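Local coordinates for microtubule-associated protein 1 light chain 3 (Plasmodium falciparum, PDB 4EOY), which binds a peptide of the conjugating enzyme Atg3 and, as an Atg8 of the ubiquitin fold, is probably attached to membrane lipid in an autophagy-related pathway, at residues Val12-Glu15 against Asn16-Ala19; Met56-Val60 against Gly61-Phe65; Thr99-Leu102 against Met103-Tyr107. The protein carries 3 engineered substitutions. All blocks are in the same frame, centred on the assembly; numbering follows the deposited sequence.

Contact 1: Val12-Glu15 against Asn16-Ala19. With CA (calcium ion), chain I.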
loop_
_atom_site.group_PDB
_atom_site.type_symbol
_atom_site.label_atom_id
_atom_site.label_comp_id
_atom_site.label_asym_id
_atom_site.label_seq_id
_atom_site.Cartn_x
_atom_site.Cartn_y
_atom_site.Cartn_z
ATOM N N VAL A 12 -16.074 0.353 0.340
ATOM C CA VAL A 12 -16.551 -0.923 -0.221
ATOM C C VAL A 12 -16.969 -1.881 0.885
ATOM O O VAL A 12 -16.293 -1.980 1.894
ATOM C CB VAL A 12 -15.430 -1.638 -1.012
ATOM C CG1 VAL A 12 -15.961 -2.896 -1.672
ATOM C CG2 VAL A 12 -14.799 -0.705 -2.036
ATOM N N SER A 13 -18.050 -2.612 0.671
ATOM C CA SER A 13 -18.545 -3.593 1.653
ATOM C C SER A 13 -17.606 -4.776 1.825
ATOM O O SER A 13 -16.901 -5.132 0.884
ATOM C CB SER A 13 -19.901 -4.139 1.208
ATOM O OG SER A 13 -19.785 -4.763 -0.063
ATOM N N PHE A 14 -17.628 -5.402 3.006
ATOM C CA PHE A 14 -16.774 -6.573 3.310
ATOM C C PHE A 14 -16.897 -7.670 2.253
ATOM O O PHE A 14 -15.897 -8.282 1.854
ATOM C CB PHE A 14 -17.100 -7.164 4.680
ATOM C CG PHE A 14 -16.368 -8.456 4.973
ATOM C CD1 PHE A 14 -15.071 -8.441 5.456
ATOM C CD2 PHE A 14 -16.978 -9.685 4.756
ATOM C CE1 PHE A 14 -14.403 -9.622 5.721
ATOM C CE2 PHE A 14 -16.308 -10.871 5.013
ATOM C CZ PHE A 14 -15.017 -10.838 5.496
ATOM N N GLU A 15 -18.123 -7.902 1.797
ATOM C CA GLU A 15 -18.426 -8.986 0.854
ATOM C C GLU A 15 -17.853 -8.723 -0.553
ATOM O O GLU A 15 -17.351 -9.647 -1.204
ATOM C CB GLU A 15 -19.940 -9.263 0.799
ATOM C CG GLU A 15 -20.842 -8.032 0.863
ATOM C CD GLU A 15 -21.110 -7.517 2.286
ATOM O OE1 GLU A 15 -20.417 -7.941 3.249
ATOM O OE2 GLU A 15 -22.016 -6.662 2.438
ATOM N N ASN A 16 -17.914 -7.468 -1.002
ATOM C CA ASN A 16 -17.301 -7.061 -2.279
ATOM C C ASN A 16 -15.777 -7.145 -2.261
ATOM O O ASN A 16 -15.186 -7.670 -3.198
ATOM C CB ASN A 16 -17.742 -5.647 -2.677
ATOM C CG ASN A 16 -19.197 -5.590 -3.132
ATOM O OD1 ASN A 16 -19.989 -6.470 -2.812
ATOM N ND2 ASN A 16 -19.554 -4.541 -3.873
ATOM N N ARG A 17 -15.156 -6.613 -1.203
ATOM C CA ARG A 17 -13.705 -6.743 -0.947
ATOM C C ARG A 17 -13.190 -8.177 -0.913
ATOM O O ARG A 17 -12.136 -8.465 -1.465
ATOM C CB ARG A 17 -13.323 -6.038 0.370
ATOM C CG ARG A 17 -13.273 -4.513 0.275
ATOM C CD ARG A 17 -13.720 -3.825 1.558
ATOM N NE ARG A 17 -13.155 -4.473 2.735
ATOM C CZ ARG A 17 -13.673 -4.427 3.955
ATOM N NH1 ARG A 17 -14.780 -3.737 4.209
ATOM N NH2 ARG A 17 -13.065 -5.080 4.933
ATOM N N VAL A 18 -13.925 -9.073 -0.255
ATOM C CA VAL A 18 -13.582 -10.496 -0.253
ATOM C C VAL A 18 -13.621 -11.067 -1.674
ATOM O O VAL A 18 -12.728 -11.809 -2.079
ATOM C CB VAL A 18 -14.526 -11.301 0.671
ATOM C CG1 VAL A 18 -14.250 -12.789 0.556
ATOM C CG2 VAL A 18 -14.364 -10.855 2.114
ATOM N N ALA A 19 -14.647 -10.690 -2.429
ATOM C CA ALA A 19 -14.782 -11.108 -3.821
ATOM C C ALA A 19 -13.653 -10.537 -4.686
ATOM O O ALA A 19 -13.098 -11.245 -5.516
ATOM C CB ALA A 19 -16.139 -10.680 -4.367
HETATM CA CA CA I . -16.077 -6.760 0.574
#
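Ser13 O and Phe14 O receive the amides of Arg17 and Val18, with Arg17 N 3.1 Å from Ser13 O and Val18 N 3.0 Å from Phe14 O, the first i to i+4 bonds of helix 14-27. Ser13 is the N-cap, a place that suits a short hydroxyl: with chi1 at 59°, OG lies between its own N and carbonyl carbon and accepts a weak, long bond from Asn16 N. Arg17 folds back over the helix start. Its NH1 gives Val12 O a nearly straight bond of 3.3 Å lying in the guanidinium plane, while NH2 forms a salt bridge with Asp114, so two partners fix its rotation. The arginine's aliphatic part slides antiparallel past Val12, CG1 of which comes 3.7 Å from Arg17 CG. This capped turn opens the N-terminal helical extension that Atg8 proteins add to the ubiquitin fold. One turn along, Val18 CG2 sits over one face of the Phe14 ring, 3.6 Å from its centroid, a CH-pi contact, with the ring plane perpendicular to the Arg17 guanidinium. The calcium ion modelled on Ser13 O and Phe14 O is doubtful, its bonds being too short and Arg17 N, a donor, only 2.0 Å away.

Contact 2: Met56-Val60 against Gly61-Phe65; sequences MNMLV and GEFKF
Leu59 N donates to Glu62 OE1 at 3.0 Å, reaching it from above the carboxylate plane, 41° out of it. Leu59 is the N-cap of helix 60-72 and Glu62 its third residue, so this is one half of a capping box; leucine has no side-chain acceptor to return the bond. Glutamate suits this turn, where its negative charge probably interacts well with the helix dipole. The carboxylate end crosses the leucine side chain at a slant, OE1 3.5 Å from Leu59 CB and OE2 3.7 Å from Leu59 CD1. Across this turn Met58 and Phe63 form a hydrophobic staple, the residue before the N-cap meeting the fourth of the helix: Met58 SD touches Phe63 CB at 3.8 Å and approaches the ring obliquely in a Met-aromatic contact. Both CG atoms stand opposite their backbone N (chi1 173° for Met58), and the side chains cross at about a right angle. Backbone bonds position these groups, Leu59 O taking Phe63 N at 3.0 Å and Val60 O taking Lys64 N at 2.8 Å. Further out, Met58 and Glu62 meet aromatic side chains of the bound peptide, while Val60 and Phe63 pack on helix 103-110, where the loop after strand 51-55 turns into helix 60-72.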
loop_
_atom_site.group_PDB
_atom_site.type_symbol
_atom_site.label_atom_id
_atom_site.label_comp_id
_atom_site.label_asym_id
_atom_site.label_seq_id
_atom_site.Cartn_x
_atom_site.Cartn_y
_atom_site.Cartn_z
ATOM N N MET A 56 5.239 -11.196 -5.109
ATOM C CA MET A 56 5.420 -11.897 -3.837
ATOM C C MET A 56 6.872 -11.904 -3.323
ATOM O O MET A 56 7.095 -11.817 -2.115
ATOM C CB MET A 56 4.889 -13.323 -3.938
ATOM C CG MET A 56 5.669 -14.226 -4.880
ATOM S SD MET A 56 5.081 -15.919 -4.794
ATOM C CE MET A 56 6.359 -16.771 -5.726
ATOM N N ASN A 57 7.847 -12.022 -4.231
ATOM C CA ASN A 57 9.276 -12.055 -3.877
ATOM C C ASN A 57 9.958 -10.690 -3.736
ATOM O O ASN A 57 11.143 -10.616 -3.406
ATOM C CB ASN A 57 10.064 -12.954 -4.834
ATOM C CG ASN A 57 10.027 -14.422 -4.436
ATOM O OD1 ASN A 57 9.844 -14.769 -3.267
ATOM N ND2 ASN A 57 10.230 -15.289 -5.401
ATOM N N MET A 58 9.208 -9.611 -3.942
ATOM C CA MET A 58 9.734 -8.268 -3.691
ATOM C C MET A 58 10.057 -8.077 -2.207
ATOM O O MET A 58 9.233 -8.376 -1.339
ATOM C CB MET A 58 8.739 -7.184 -4.116
ATOM C CG MET A 58 9.149 -5.771 -3.729
ATOM S SD MET A 58 8.201 -4.469 -4.570
ATOM C CE MET A 58 8.989 -4.532 -6.195
ATOM N N LEU A 59 11.232 -7.532 -1.927
ATOM C CA LEU A 59 11.628 -7.259 -0.552
ATOM C C LEU A 59 10.848 -6.084 0.019
ATOM O O LEU A 59 10.512 -5.138 -0.691
ATOM C CB LEU A 59 13.127 -6.969 -0.465
ATOM C CG LEU A 59 14.020 -8.162 -0.767
ATOM C CD1 LEU A 59 15.453 -7.705 -0.988
ATOM C CD2 LEU A 59 13.919 -9.178 0.365
ATOM N N VAL A 60 10.566 -6.148 1.314
ATOM C CA VAL A 60 9.824 -5.084 1.982
ATOM C C VAL A 60 10.584 -3.770 1.807
ATOM O O VAL A 60 9.997 -2.763 1.430
ATOM C CB VAL A 60 9.570 -5.403 3.473
ATOM C CG1 VAL A 60 8.969 -4.222 4.208
ATOM C CG2 VAL A 60 8.647 -6.598 3.606
ATOM N N GLY A 61 11.891 -3.797 2.053
ATOM C CA GLY A 61 12.732 -2.617 1.867
ATOM C C GLY A 61 12.620 -1.996 0.481
ATOM O O GLY A 61 12.668 -0.782 0.332
ATOM N N GLU A 62 12.471 -2.835 -0.534
ATOM C CA GLU A 62 12.321 -2.356 -1.903
ATOM C C GLU A 62 10.953 -1.709 -2.086
ATOM O O GLU A 62 10.845 -0.628 -2.661
ATOM C CB GLU A 62 12.512 -3.505 -2.900
ATOM C CG GLU A 62 13.907 -4.110 -2.890
ATOM C CD GLU A 62 14.015 -5.414 -3.678
ATOM O OE1 GLU A 62 12.993 -6.121 -3.836
ATOM O OE2 GLU A 62 15.138 -5.747 -4.126
ATOM N N PHE A 63 9.908 -2.367 -1.591
ATOM C CA PHE A 63 8.552 -1.827 -1.716
ATOM C C PHE A 63 8.381 -0.513 -0.945
ATOM O O PHE A 63 7.688 0.422 -1.428
ATOM C CB PHE A 63 7.513 -2.827 -1.248
ATOM C CG PHE A 63 6.109 -2.315 -1.359
ATOM C CD1 PHE A 63 5.577 -1.999 -2.600
ATOM C CD2 PHE A 63 5.333 -2.105 -0.221
ATOM C CE1 PHE A 63 4.286 -1.520 -2.715
ATOM C CE2 PHE A 63 4.046 -1.623 -0.332
ATOM C CZ PHE A 63 3.517 -1.339 -1.573
ATOM N N LYS A 64 9.014 -0.455 0.230
ATOM C CA LYS A 64 9.102 0.776 1.019
ATOM C C LYS A 64 9.755 1.927 0.239
ATOM O O LYS A 64 9.301 3.060 0.322
ATOM C CB LYS A 64 9.871 0.542 2.334
ATOM C CG LYS A 64 9.085 -0.238 3.387
ATOM C CD LYS A 64 9.597 -0.024 4.814
ATOM C CE LYS A 64 10.920 -0.719 5.077
ATOM N NZ LYS A 64 11.231 -0.764 6.537
ATOM N N PHE A 65 10.820 1.639 -0.504
ATOM C CA PHE A 65 11.454 2.657 -1.353
ATOM C C PHE A 65 10.485 3.142 -2.417
ATOM O O PHE A 65 10.281 4.328 -2.586
ATOM C CB PHE A 65 12.715 2.107 -1.995
ATOM C CG PHE A 65 13.348 3.034 -2.993
ATOM C CD1 PHE A 65 12.953 3.018 -4.331
ATOM C CD2 PHE A 65 14.340 3.926 -2.605
ATOM C CE1 PHE A 65 13.531 3.877 -5.251
ATOM C CE2 PHE A 65 14.923 4.778 -3.527
ATOM C CZ PHE A 65 14.516 4.752 -4.846
#

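Contact 3: Thr99-Leu102 against Met103-Tyr107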
loop_
_atom_site.group_PDB
_atom_site.type_symbol
_atom_site.label_atom_id
_atom_site.label_comp_id
_atom_site.label_asym_id
_atom_site.label_seq_id
_atom_site.Cartn_x
_atom_site.Cartn_y
_atom_site.Cartn_z
ATOM N N THR A 99 12.513 -4.731 7.205
ATOM C CA THR A 99 13.078 -4.441 5.891
ATOM C C THR A 99 13.567 -5.693 5.162
ATOM O O THR A 99 13.416 -5.789 3.939
ATOM C CB THR A 99 14.196 -3.384 5.983
ATOM O OG1 THR A 99 13.610 -2.106 6.278
ATOM C CG2 THR A 99 14.971 -3.267 4.671
ATOM N N GLY A 100 14.109 -6.659 5.907
ATOM C CA GLY A 100 14.728 -7.848 5.310
ATOM C C GLY A 100 13.813 -9.034 5.028
ATOM O O GLY A 100 14.291 -10.147 4.869
ATOM N N LEU A 101 12.508 -8.794 4.954
ATOM C CA LEU A 101 11.515 -9.840 4.706
ATOM C C LEU A 101 10.987 -9.716 3.280
ATOM O O LEU A 101 11.211 -8.698 2.615
ATOM C CB LEU A 101 10.342 -9.718 5.687
ATOM C CG LEU A 101 10.591 -10.055 7.166
ATOM C CD1 LEU A 101 9.335 -9.827 8.008
ATOM C CD2 LEU A 101 11.089 -11.482 7.333
ATOM N N LEU A 102 10.300 -10.765 2.825
ATOM C CA LEU A 102 9.560 -10.748 1.561
ATOM C C LEU A 102 8.182 -10.148 1.781
ATOM O O LEU A 102 7.626 -10.225 2.872
ATOM C CB LEU A 102 9.384 -12.169 1.009
ATOM C CG LEU A 102 10.608 -12.995 0.646
ATOM C CD1 LEU A 102 10.128 -14.350 0.153
ATOM C CD2 LEU A 102 11.485 -12.329 -0.401
ATOM N N MET A 103 7.613 -9.564 0.733
ATOM C CA MET A 103 6.256 -9.018 0.812
ATOM C C MET A 103 5.217 -10.112 0.999
ATOM O O MET A 103 4.118 -9.852 1.488
ATOM C CB MET A 103 5.909 -8.183 -0.441
ATOM C CG MET A 103 6.468 -6.756 -0.440
ATOM S SD MET A 103 5.840 -5.722 0.912
ATOM C CE MET A 103 4.072 -5.760 0.678
ATOM N N GLN A 104 5.547 -11.345 0.620
ATOM C CA GLN A 104 4.663 -12.461 0.906
ATOM C C GLN A 104 4.545 -12.681 2.415
ATOM O O GLN A 104 3.471 -13.022 2.903
ATOM C CB GLN A 104 5.162 -13.738 0.237
ATOM C CG GLN A 104 4.259 -14.952 0.444
ATOM C CD GLN A 104 2.907 -14.813 -0.239
ATOM O OE1 GLN A 104 2.761 -14.060 -1.220
ATOM N NE2 GLN A 104 1.911 -15.550 0.256
ATOM N N ASP A 105 5.653 -12.510 3.137
ATOM C CA ASP A 105 5.684 -12.760 4.565
ATOM C C ASP A 105 4.726 -11.807 5.272
ATOM O O ASP A 105 3.862 -12.235 6.042
ATOM C CB ASP A 105 7.108 -12.639 5.091
ATOM C CG ASP A 105 7.970 -13.801 4.670
ATOM O OD1 ASP A 105 7.469 -14.966 4.743
ATOM O OD2 ASP A 105 9.139 -13.561 4.276
ATOM N N LEU A 106 4.839 -10.525 4.948
ATOM C CA LEU A 106 3.907 -9.531 5.443
ATOM C C LEU A 106 2.484 -9.964 5.166
ATOM O O LEU A 106 1.618 -9.853 6.044
ATOM C CB LEU A 106 4.174 -8.159 4.809
ATOM C CG LEU A 106 4.999 -7.202 5.657
ATOM C CD1 LEU A 106 6.350 -7.803 5.969
ATOM C CD2 LEU A 106 5.135 -5.831 4.987
ATOM N N TYR A 107 2.237 -10.445 3.945
ATOM C CA TYR A 107 0.901 -10.865 3.557
ATOM C C TYR A 107 0.442 -12.023 4.428
ATOM O O TYR A 107 -0.630 -11.969 4.995
ATOM C CB TYR A 107 0.855 -11.273 2.090
ATOM C CG TYR A 107 -0.530 -11.553 1.581
ATOM C CD1 TYR A 107 -1.401 -10.523 1.317
ATOM C CD2 TYR A 107 -0.962 -12.844 1.348
ATOM C CE1 TYR A 107 -2.677 -10.760 0.857
ATOM C CE2 TYR A 107 -2.243 -13.100 0.873
ATOM C CZ TYR A 107 -3.096 -12.044 0.628
ATOM O OH TYR A 107 -4.381 -12.253 0.154
#
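Leu101 and Leu106 make the apolar part of this contact: their CD1 methyls meet at 4.1 Å, the side chains crossing at about a right angle. Since Leu102 is the N-cap, these are the residue before the cap and the fourth of helix 103-110, a hydrophobic staple, and two branched aliphatic side chains suit it, their methyls meeting across the first turn. The hydrogen bonds between the two segments are all weak. Asp105, third in the helix, turns its carboxylate back toward the helix start (chi1 -73°, CG lying opposite the carbonyl carbon), and OD2 accepts a long bond of 3.4 Å from Leu102 N. This is half of a capping box, with a leucine that can offer no side-chain acceptor in return; aspartate at this third position can place an oxygen near the N-cap amide, and its charge probably suits the helix N terminus. The same OD2 rests 3.6 Å from Leu102 CB. In the backbone, Leu102 O is shared by two weakly bound amides, Asp105 N at 3.0 Å with a bent geometry and Leu106 N at 3.5 Å. Met103 and Leu106 face inward, packing on Val60 of helix 60-72 and on Leu117 of strand 117-122, while Met103 and Tyr107 also reach Ile32 of strand 31-38.

Overall arrangement
From the N terminus, contact 1 opens helix 14-27 at the surface, contact 2 opens helix 60-72 after strand 51-55, and contact 3 opens helix 103-110 after the loop that follows strand 89-92. Each runs on continuously, so none closes a loop; they lie in series, neither nesting nor crossing. Contacts 2 and 3 have centres about 7 Å apart and touch through two probable hydrogen bonds, Met103 N to Met58 O (2.9 Å) and Lys64 NZ to Thr99 OG1 (2.7 Å), and Val60 packs on Leu106, joining two helix starts beside the mixed sheet of the ubiquitin fold. Contact 1 lies across the chain's centre from contact 2, its nearest atoms about 17 Å away, and about 9 Å from contact 3.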